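Particle-associated lyase (Acinetobacter bacteriophage AP22, PDB 4Y9V) binds the capsular saccharide of Acinetobacter baumannii and, as a trimeric phage tailspike with a pectin lyase-like domain, probably degrades the capsule by lyase action. Local coordinates at residues A[558-563]-A[612-617]; A[582-587]-A[604-609]; A[587-592]-A[599-604]. All blocks are in the same frame, centred on the assembly; numbering follows the deposited sequence.

Contact 1 (A[558-563]-A[612-617])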
loop_
_atom_site.group_PDB
_atom_site.type_symbol
_atom_site.label_atom_id
_atom_site.label_comp_id
_atom_site.label_asym_id
_atom_site.label_seq_id
_atom_site.Cartn_x
_atom_site.Cartn_y
_atom_site.Cartn_z
ATOM N N VAL A 558 12.977 12.018 37.833
ATOM C CA VAL A 558 13.233 13.447 38.075
ATOM C C VAL A 558 14.753 13.667 38.136
ATOM O O VAL A 558 15.456 12.904 38.796
ATOM C CB VAL A 558 12.561 13.928 39.364
ATOM C CG1 VAL A 558 12.987 15.370 39.670
ATOM C CG2 VAL A 558 11.068 13.754 39.215
ATOM N N SER A 559 15.241 14.722 37.481
ATOM C CA SER A 559 16.623 15.149 37.502
ATOM C C SER A 559 16.721 16.657 37.724
ATOM O O SER A 559 15.739 17.371 37.503
ATOM C CB SER A 559 17.278 14.778 36.170
ATOM O OG SER A 559 18.693 14.894 36.113
ATOM N N VAL A 560 17.871 17.134 38.153
ATOM C CA VAL A 560 18.117 18.555 38.428
ATOM C C VAL A 560 19.261 19.033 37.548
ATOM O O VAL A 560 20.241 18.307 37.307
ATOM C CB VAL A 560 18.376 18.741 39.938
ATOM C CG1 VAL A 560 19.580 18.023 40.465
ATOM C CG2 VAL A 560 18.430 20.213 40.309
ATOM N N GLY A 561 19.178 20.270 37.068
ATOM C CA GLY A 561 20.224 20.776 36.226
ATOM C C GLY A 561 20.203 22.269 36.065
ATOM O O GLY A 561 19.285 22.987 36.472
ATOM N N ASN A 562 21.264 22.749 35.417
ATOM C CA ASN A 562 21.493 24.167 35.203
ATOM C C ASN A 562 20.572 24.727 34.127
ATOM O O ASN A 562 20.023 24.007 33.281
ATOM C CB ASN A 562 22.957 24.323 34.823
ATOM C CG ASN A 562 23.523 25.712 34.996
ATOM O OD1 ASN A 562 22.879 26.636 35.496
ATOM N ND2 ASN A 562 24.791 25.803 34.633
ATOM N N LEU A 563 20.417 26.048 34.164
ATOM C CA LEU A 563 19.711 26.806 33.159
ATOM C C LEU A 563 20.532 26.962 31.873
ATOM O O LEU A 563 21.762 27.156 31.944
ATOM C CB LEU A 563 19.443 28.245 33.663
ATOM C CG LEU A 563 18.627 28.367 34.946
ATOM C CD1 LEU A 563 18.587 29.827 35.350
ATOM C CD2 LEU A 563 17.240 27.771 34.807
ATOM N N LYS A 612 18.521 30.189 44.888
ATOM C CA LYS A 612 19.077 29.809 43.603
ATOM C C LYS A 612 17.960 29.388 42.641
ATOM O O LYS A 612 17.047 28.691 43.061
ATOM C CB LYS A 612 20.038 28.610 43.714
ATOM C CG LYS A 612 21.318 28.878 44.462
ATOM C CD LYS A 612 22.322 29.645 43.706
ATOM C CE LYS A 612 23.250 30.475 44.583
ATOM N NZ LYS A 612 24.546 30.608 43.868
ATOM N N THR A 613 18.101 29.782 41.372
ATOM C CA THR A 613 17.158 29.406 40.321
ATOM C C THR A 613 17.799 28.354 39.432
ATOM O O THR A 613 18.960 28.516 38.979
ATOM C CB THR A 613 16.741 30.650 39.497
ATOM O OG1 THR A 613 16.136 31.603 40.367
ATOM C CG2 THR A 613 15.795 30.288 38.381
ATOM N N PHE A 614 17.071 27.262 39.170
ATOM C CA PHE A 614 17.617 26.134 38.411
ATOM C C PHE A 614 16.462 25.320 37.867
ATOM O O PHE A 614 15.300 25.587 38.172
ATOM C CB PHE A 614 18.608 25.333 39.267
ATOM C CG PHE A 614 17.970 24.820 40.568
ATOM C CD1 PHE A 614 17.336 23.603 40.592
ATOM C CD2 PHE A 614 18.037 25.584 41.710
ATOM C CE1 PHE A 614 16.741 23.162 41.771
ATOM C CE2 PHE A 614 17.452 25.145 42.883
ATOM C CZ PHE A 614 16.804 23.926 42.909
ATOM N N ASN A 615 16.785 24.314 37.069
ATOM C CA ASN A 615 15.760 23.465 36.454
ATOM C C ASN A 615 15.584 22.134 37.163
ATOM O O ASN A 615 16.551 21.485 37.583
ATOM C CB ASN A 615 16.145 23.179 35.008
ATOM C CG ASN A 615 15.886 24.352 34.087
ATOM O OD1 ASN A 615 14.923 25.091 34.266
ATOM N ND2 ASN A 615 16.760 24.476 33.083
ATOM N N LEU A 616 14.329 21.703 37.191
ATOM C CA LEU A 616 13.955 20.328 37.443
ATOM C C LEU A 616 13.373 19.762 36.139
ATOM O O LEU A 616 12.627 20.420 35.445
ATOM C CB LEU A 616 12.959 20.183 38.594
ATOM C CG LEU A 616 13.551 20.490 39.948
ATOM C CD1 LEU A 616 12.506 20.623 41.012
ATOM C CD2 LEU A 616 14.471 19.300 40.354
ATOM N N TYR A 617 13.734 18.521 35.859
ATOM C CA TYR A 617 13.290 17.802 34.679
ATOM C C TYR A 617 12.550 16.560 35.120
ATOM O O TYR A 617 12.855 15.966 36.162
ATOM C CB TYR A 617 14.472 17.405 33.809
ATOM C CG TYR A 617 15.288 18.565 33.337
ATOM C CD1 TYR A 617 14.913 19.265 32.203
ATOM C CD2 TYR A 617 16.448 18.974 34.000
ATOM C CE1 TYR A 617 15.657 20.341 31.733
ATOM C CE2 TYR A 617 17.206 20.030 33.528
ATOM C CZ TYR A 617 16.833 20.707 32.381
ATOM O OH TYR A 617 17.628 21.723 31.944
HETATM O O HOH W 1 20.313 21.279 32.644
HETATM O O HOH W 2 20.915 27.015 37.383
#

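Contact 2 (A[582-587]-A[604-609])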
loop_
_atom_site.group_PDB
_atom_site.type_symbol
_atom_site.label_atom_id
_atom_site.label_comp_id
_atom_site.label_asym_id
_atom_site.label_seq_id
_atom_site.Cartn_x
_atom_site.Cartn_y
_atom_site.Cartn_z
ATOM N N PRO A 582 29.502 19.394 55.741
ATOM C CA PRO A 582 29.052 18.885 54.443
ATOM C C PRO A 582 28.737 19.996 53.464
ATOM O O PRO A 582 28.298 21.091 53.828
ATOM C CB PRO A 582 27.751 18.145 54.831
ATOM C CG PRO A 582 27.666 18.173 56.298
ATOM C CD PRO A 582 28.675 19.011 56.899
ATOM N N LEU A 583 28.937 19.684 52.194
ATOM C CA LEU A 583 28.556 20.549 51.085
ATOM C C LEU A 583 27.082 20.292 50.752
ATOM O O LEU A 583 26.631 19.154 50.707
ATOM C CB LEU A 583 29.396 20.234 49.877
ATOM C CG LEU A 583 30.881 20.601 50.041
ATOM C CD1 LEU A 583 31.752 19.695 49.222
ATOM C CD2 LEU A 583 31.104 22.091 49.788
ATOM N N ARG A 584 26.347 21.398 50.524
ATOM C CA ARG A 584 24.960 21.323 50.096
ATOM C C ARG A 584 24.874 20.773 48.661
ATOM O O ARG A 584 25.591 21.240 47.791
ATOM C CB ARG A 584 24.368 22.724 50.143
ATOM C CG ARG A 584 22.876 22.777 49.821
ATOM C CD ARG A 584 22.321 24.159 49.960
ATOM N NE ARG A 584 22.339 24.707 51.316
ATOM C CZ ARG A 584 23.256 25.546 51.810
ATOM N NH1 ARG A 584 24.348 25.920 51.123
ATOM N NH2 ARG A 584 23.102 25.995 53.041
ATOM N N THR A 585 23.944 19.818 48.496
ATOM C CA THR A 585 23.681 19.282 47.151
ATOM C C THR A 585 22.172 19.137 46.986
ATOM O O THR A 585 21.426 19.011 47.971
ATOM C CB THR A 585 24.372 17.968 46.824
ATOM O OG1 THR A 585 23.660 17.018 47.577
ATOM C CG2 THR A 585 25.832 17.910 47.222
ATOM N N PRO A 586 21.694 19.170 45.735
ATOM C CA PRO A 586 20.255 19.071 45.475
ATOM C C PRO A 586 19.827 17.643 45.157
ATOM O O PRO A 586 19.999 17.170 44.032
ATOM C CB PRO A 586 20.128 19.946 44.230
ATOM C CG PRO A 586 21.405 19.740 43.480
ATOM C CD PRO A 586 22.433 19.623 44.550
ATOM N N THR A 587 19.258 16.889 46.118
ATOM C CA THR A 587 18.833 15.524 45.796
ATOM C C THR A 587 17.507 15.563 45.041
ATOM O O THR A 587 16.505 16.038 45.592
ATOM C CB THR A 587 18.666 14.703 47.084
ATOM O OG1 THR A 587 19.923 14.576 47.759
ATOM C CG2 THR A 587 18.139 13.298 46.758
ATOM N N TRP A 604 17.041 18.955 50.261
ATOM C CA TRP A 604 18.337 19.511 50.613
ATOM C C TRP A 604 18.957 18.762 51.785
ATOM O O TRP A 604 18.242 18.451 52.766
ATOM C CB TRP A 604 18.202 21.010 50.992
ATOM C CG TRP A 604 17.660 21.835 49.877
ATOM C CD1 TRP A 604 16.410 22.366 49.787
ATOM C CD2 TRP A 604 18.366 22.228 48.679
ATOM N NE1 TRP A 604 16.271 23.067 48.598
ATOM C CE2 TRP A 604 17.449 22.982 47.912
ATOM C CE3 TRP A 604 19.633 21.999 48.186
ATOM C CZ2 TRP A 604 17.795 23.519 46.658
ATOM C CZ3 TRP A 604 19.998 22.522 46.944
ATOM C CH2 TRP A 604 19.057 23.275 46.206
ATOM N N ASN A 605 20.248 18.554 51.760
ATOM C CA ASN A 605 20.954 18.027 52.932
ATOM C C ASN A 605 21.292 19.089 53.957
ATOM O O ASN A 605 21.608 18.743 55.092
ATOM C CB ASN A 605 22.204 17.222 52.522
ATOM C CG ASN A 605 23.217 18.046 51.750
ATOM O OD1 ASN A 605 22.875 18.965 51.006
ATOM N ND2 ASN A 605 24.489 17.680 51.907
ATOM N N LYS A 606 21.247 20.357 53.643
ATOM C CA LYS A 606 21.312 21.384 54.700
ATOM C C LYS A 606 20.516 22.540 54.091
ATOM O O LYS A 606 20.581 22.873 52.901
ATOM C CB LYS A 606 22.713 21.733 55.177
ATOM C CG LYS A 606 23.584 22.318 54.116
ATOM C CD LYS A 606 24.708 23.122 54.715
ATOM C CE LYS A 606 25.938 23.354 53.908
ATOM N NZ LYS A 606 27.074 23.974 54.683
ATOM N N LYS A 607 19.752 23.150 54.992
ATOM C CA LYS A 607 18.727 24.093 54.631
ATOM C C LYS A 607 19.355 25.272 53.888
ATOM O O LYS A 607 20.484 25.707 54.141
ATOM C CB LYS A 607 17.898 24.565 55.815
ATOM C CG LYS A 607 18.400 25.591 56.695
ATOM C CD LYS A 607 17.420 25.913 57.827
ATOM C CE LYS A 607 18.161 26.798 58.855
ATOM N NZ LYS A 607 17.209 27.158 59.911
ATOM N N VAL A 608 18.584 25.817 52.955
ATOM C CA VAL A 608 19.061 26.835 52.066
ATOM C C VAL A 608 19.334 28.146 52.794
ATOM O O VAL A 608 18.543 28.593 53.618
ATOM C CB VAL A 608 18.040 27.065 50.918
ATOM C CG1 VAL A 608 18.310 28.240 50.070
ATOM C CG2 VAL A 608 17.990 25.770 50.045
ATOM N N VAL A 609 20.458 28.780 52.415
ATOM C CA VAL A 609 20.861 30.095 52.860
ATOM C C VAL A 609 20.726 31.122 51.749
ATOM O O VAL A 609 20.375 32.263 52.022
ATOM C CB VAL A 609 22.281 30.026 53.436
ATOM C CG1 VAL A 609 22.843 31.437 53.687
ATOM C CG2 VAL A 609 22.346 29.200 54.699
HETATM O O HOH W 3 27.802 22.071 56.458
HETATM O O HOH W 4 25.561 26.415 54.659
#

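Contact 3 (A[587-592]-A[599-604]). Unlike the reference sequence in segment 599-604: Ile602 (reference Val). With SO4 (sulfate ion), chain L.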
loop_
_atom_site.group_PDB
_atom_site.type_symbol
_atom_site.label_atom_id
_atom_site.label_comp_id
_atom_site.label_asym_id
_atom_site.label_seq_id
_atom_site.Cartn_x
_atom_site.Cartn_y
_atom_site.Cartn_z
ATOM N N THR A 587 19.258 16.889 46.118
ATOM C CA THR A 587 18.833 15.524 45.796
ATOM C C THR A 587 17.507 15.563 45.041
ATOM O O THR A 587 16.505 16.038 45.592
ATOM C CB THR A 587 18.666 14.703 47.084
ATOM O OG1 THR A 587 19.923 14.576 47.759
ATOM C CG2 THR A 587 18.139 13.298 46.758
ATOM N N PRO A 588 17.467 15.075 43.803
ATOM C CA PRO A 588 16.227 15.151 43.028
ATOM C C PRO A 588 15.287 13.997 43.391
ATOM O O PRO A 588 15.750 12.859 43.529
ATOM C CB PRO A 588 16.720 15.017 41.575
ATOM C CG PRO A 588 17.949 14.103 41.692
ATOM C CD PRO A 588 18.587 14.497 43.028
ATOM N N VAL A 589 14.002 14.297 43.491
ATOM C CA VAL A 589 12.985 13.315 43.802
ATOM C C VAL A 589 11.704 13.630 43.068
ATOM O O VAL A 589 11.453 14.779 42.686
ATOM C CB VAL A 589 12.664 13.239 45.328
ATOM C CG1 VAL A 589 13.940 12.997 46.136
ATOM C CG2 VAL A 589 11.963 14.515 45.820
ATOM N N ASN A 590 10.827 12.622 42.926
ATOM C CA ASN A 590 9.437 12.895 42.578
ATOM C C ASN A 590 8.610 12.877 43.869
ATOM O O ASN A 590 8.480 11.855 44.540
ATOM C CB ASN A 590 8.850 11.908 41.568
ATOM C CG ASN A 590 7.476 12.410 41.173
ATOM O OD1 ASN A 590 7.305 13.587 40.860
ATOM N ND2 ASN A 590 6.499 11.504 41.194
ATOM N N SER A 591 8.079 14.051 44.232
ATOM C CA SER A 591 7.401 14.190 45.514
ATOM C C SER A 591 5.958 13.705 45.536
ATOM O O SER A 591 5.452 13.458 46.654
ATOM C CB SER A 591 7.504 15.650 46.007
ATOM O OG SER A 591 6.678 16.540 45.285
ATOM N N LEU A 592 5.315 13.556 44.395
ATOM C CA LEU A 592 3.904 13.149 44.328
ATOM C C LEU A 592 3.737 12.504 42.950
ATOM O O LEU A 592 4.271 13.034 41.979
ATOM C CB LEU A 592 2.958 14.347 44.455
ATOM C CG LEU A 592 1.475 13.976 44.329
ATOM C CD1 LEU A 592 0.652 14.764 45.335
ATOM C CD2 LEU A 592 0.996 14.199 42.912
ATOM N N ARG A 599 5.334 15.700 40.440
ATOM C CA ARG A 599 5.754 16.876 41.205
ATOM C C ARG A 599 7.216 16.796 41.538
ATOM O O ARG A 599 7.626 16.417 42.660
ATOM C CB ARG A 599 4.894 17.083 42.467
ATOM C CG ARG A 599 5.137 18.476 43.048
ATOM C CD ARG A 599 4.322 18.696 44.343
ATOM N NE ARG A 599 4.482 20.080 44.743
ATOM C CZ ARG A 599 3.908 20.607 45.826
ATOM N NH1 ARG A 599 3.228 19.869 46.658
ATOM N NH2 ARG A 599 4.054 21.889 46.047
ATOM N N PRO A 600 8.093 17.172 40.595
ATOM C CA PRO A 600 9.529 17.150 40.866
ATOM C C PRO A 600 9.890 18.087 42.029
ATOM O O PRO A 600 9.280 19.128 42.207
ATOM C CB PRO A 600 10.103 17.698 39.552
ATOM C CG PRO A 600 9.064 17.580 38.566
ATOM C CD PRO A 600 7.774 17.637 39.232
ATOM N N ALA A 601 10.918 17.671 42.761
ATOM C CA ALA A 601 11.409 18.467 43.890
ATOM C C ALA A 601 12.869 18.153 44.134
ATOM O O ALA A 601 13.395 17.142 43.682
ATOM C CB ALA A 601 10.571 18.158 45.140
ATOM N N ILE A 602 13.491 19.022 44.938
ATOM C CA ILE A 602 14.780 18.776 45.544
ATOM C C ILE A 602 14.604 18.646 47.047
ATOM O O ILE A 602 13.906 19.457 47.673
ATOM C CB ILE A 602 15.730 20.021 45.297
ATOM C CG1 ILE A 602 16.065 20.139 43.843
ATOM C CG2 ILE A 602 16.968 19.937 46.177
ATOM C CD1 ILE A 602 16.496 18.794 43.418
ATOM N N LEU A 603 15.281 17.654 47.615
ATOM C CA LEU A 603 15.466 17.532 49.067
ATOM C C LEU A 603 16.904 17.992 49.373
ATOM O O LEU A 603 17.864 17.470 48.790
ATOM C CB LEU A 603 15.239 16.126 49.550
ATOM C CG LEU A 603 13.826 15.566 49.324
ATOM C CD1 LEU A 603 13.735 14.139 49.773
ATOM C CD2 LEU A 603 12.773 16.381 50.022
ATOM N N TRP A 604 17.041 18.955 50.261
ATOM C CA TRP A 604 18.337 19.511 50.613
ATOM C C TRP A 604 18.957 18.762 51.785
ATOM O O TRP A 604 18.242 18.451 52.766
ATOM C CB TRP A 604 18.202 21.010 50.992
ATOM C CG TRP A 604 17.660 21.835 49.877
ATOM C CD1 TRP A 604 16.410 22.366 49.787
ATOM C CD2 TRP A 604 18.366 22.228 48.679
ATOM N NE1 TRP A 604 16.271 23.067 48.598
ATOM C CE2 TRP A 604 17.449 22.982 47.912
ATOM C CE3 TRP A 604 19.633 21.999 48.186
ATOM C CZ2 TRP A 604 17.795 23.519 46.658
ATOM C CZ3 TRP A 604 19.998 22.522 46.944
ATOM C CH2 TRP A 604 19.057 23.275 46.206
HETATM S S SO4 L . 5.304 24.530 48.402
HETATM O O1 SO4 L . 5.437 25.411 49.599
HETATM O O2 SO4 L . 6.525 23.685 48.265
HETATM O O3 SO4 L . 5.179 25.398 47.182
HETATM O O4 SO4 L . 4.060 23.681 48.545
HETATM O O HOH W 5 20.917 16.570 49.152
#

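Contact 1 (A[558-563]-A[612-617])
Ser559 and Tyr617 form one antiparallel hydrogen-bonded pair and Gly561 and Asn615 the next, with four backbone bonds between them; that from Tyr617 N to Ser559 O is 2.8 Å, with 169° at the hydrogen. Between them Val560 and Leu616 make a non-hydrogen-bonded pair, their CA atoms 4.6 Å apart, and the strand axes run at 161°. On that face Val560 CG2 reaches Phe614 CD1 at 3.6 Å. Phe614 has CG between its backbone N and carbonyl carbon (chi1 57°), which brings the ring over to that valine. Leu616 CD2 packs against Val560 CB at 4.0 Å. The other face is polar and aromatic. The Tyr617 ring turns its edge to Gly561 N, where the glycine has no side chain to compete for the room. Asn615 ND2 gives weak bonds to Asn562 O at 3.3 Å and to Tyr617 OH, and a water bridges Asn562 O and the same hydroxyl. Leu563 crosses Asn615 at about a right angle, Leu563 CD2 lying 3.6 Å from Asn615 OD1. A second water donates to Asn562 OD1 and Thr613 O, while Asn562 ND2 bonds Ser591 O of the second subunit. Strand 613-623 pairs with strand 518-531, through Phe614 with Val530 and Leu616 with Val528, while Val560 and Leu616 pack on Ile602 of strand 597-604, probably the facing sheet of the Ig-like domain.

Contact 2 (A[582-587]-A[604-609])
Asn605 clasps the backbone of 582-587 with both ends of its amide. Asn605 ND2 donates to Leu583 O at 2.9 Å, with the acceptor in the amide plane. The bond is almost straight, at 172°. Asn605 OD1 accepts from Thr585 N, also at 2.9 Å. Bridging the peptides on either side of Arg584 fixes the rotation of the Asn605 amide, which chi1 of 60° turns toward 582-587. Arg584 answers in the other direction, giving its side chain to backbone carbonyls of 604-609. Extended to CD and then bent at chi3, it places Arg584 NE 3.0 Å from Lys606 O, above that carbonyl's plane. Arg584 NH2 lies 2.9 Å from Lys607 O, which is in the guanidinium plane. NH1 is taken by a salt bridge to Glu576 and a bond to Phe574 O, so every nitrogen of the group has a protein acceptor. Less certainly, in one of two Lys606 conformers, its chain passes over a guanidinium face and NZ bonds weakly to Pro582 O; one water joins those two atoms, and another accepts from Lys606 NZ and Arg584 NH2. Pro586 CB packs 3.7 Å from Trp604 CZ3, and Trp604 NE1 is bonded to Thr539. At the trimer interface, Thr585 OG1 bonds Thr587 OG1 of the second subunit. The contact joins the lead-in to strand 586-594 to the loop between strands 597-604 and 613-623.

Contact 3 (A[587-592]-A[599-604])
Val589 and Leu603, diagonal to each other on one face of a twisted antiparallel hairpin (Val589 pairs with Ala601, Leu603 with Thr587), cross at about a right angle, with Val589 CG1 3.8 Å from Leu603 CD1. The other methyl, Val589 CG2, turns to Ala601 CB at 4.0 Å. On the opposite face Ile602 has CG1 anti to its carbonyl carbon (chi1 -68°), and the chain then folds at chi2 so that Ile602 CD1 comes within 3.7 Å of Pro588 CA. Ile602 CG2 sits over the centre of the Trp604 ring, 3.5 Å above the plane. Paired backbone bonds link both pairs, although the N-to-C directions of the two short strand segments are at 134°, well off the 180° of exact antiparallel. Asn590 swings CG anti to its backbone N, and Asn590 OD1 accepts from Arg599 N at 2.9 Å in the carbonyl plane. Ser591 meets Arg599 O twice: Ser591 N comes from above the carbonyl plane, Ser591 OG at 2.8 Å with a smaller tilt. That hydroxyl also lies alongside the extended Arg599 chain, whose tip leads away from the hairpin. Arg599 NH2 donates to sulfate O4 at 3.1 Å, the ion probably picked up from the crystallisation medium, while NE is held by Ala541 O and NH1 by Ser568 of the third subunit. Apolar contacts thus join Val589, Ala601, Leu603, Ile602 and Pro588, whereas Asn590 and Ser591 bond the Arg599 backbone; two donors on Arg599 O probably restrain that peptide, and Arg599 with Arg540 forms a probably positive spot that took up a sulfate.

All three contacts lie in the Ig-like domain near the C-terminus, with centres about 49 to 61 Å from the centre of the chain. Along the chain they are nested: contact 3 lies inside the loop closed by contact 2, which lies inside that of contact 1. Contacts 2 and 3 have centres about 13 Å apart and share Thr587 and Trp604, contact 2 continuing beyond the open end of the hairpin 586-594/597-604. Contact 1, about 11 Å from contact 3 and 14 Å from contact 2, belongs to the facing strands; Leu616 CD2 meets Ile602 CD1 at 3.7 Å. Each contact also touches at least one neighbouring subunit, so these strands and adjoining loops serve both domain interior and trimer interface.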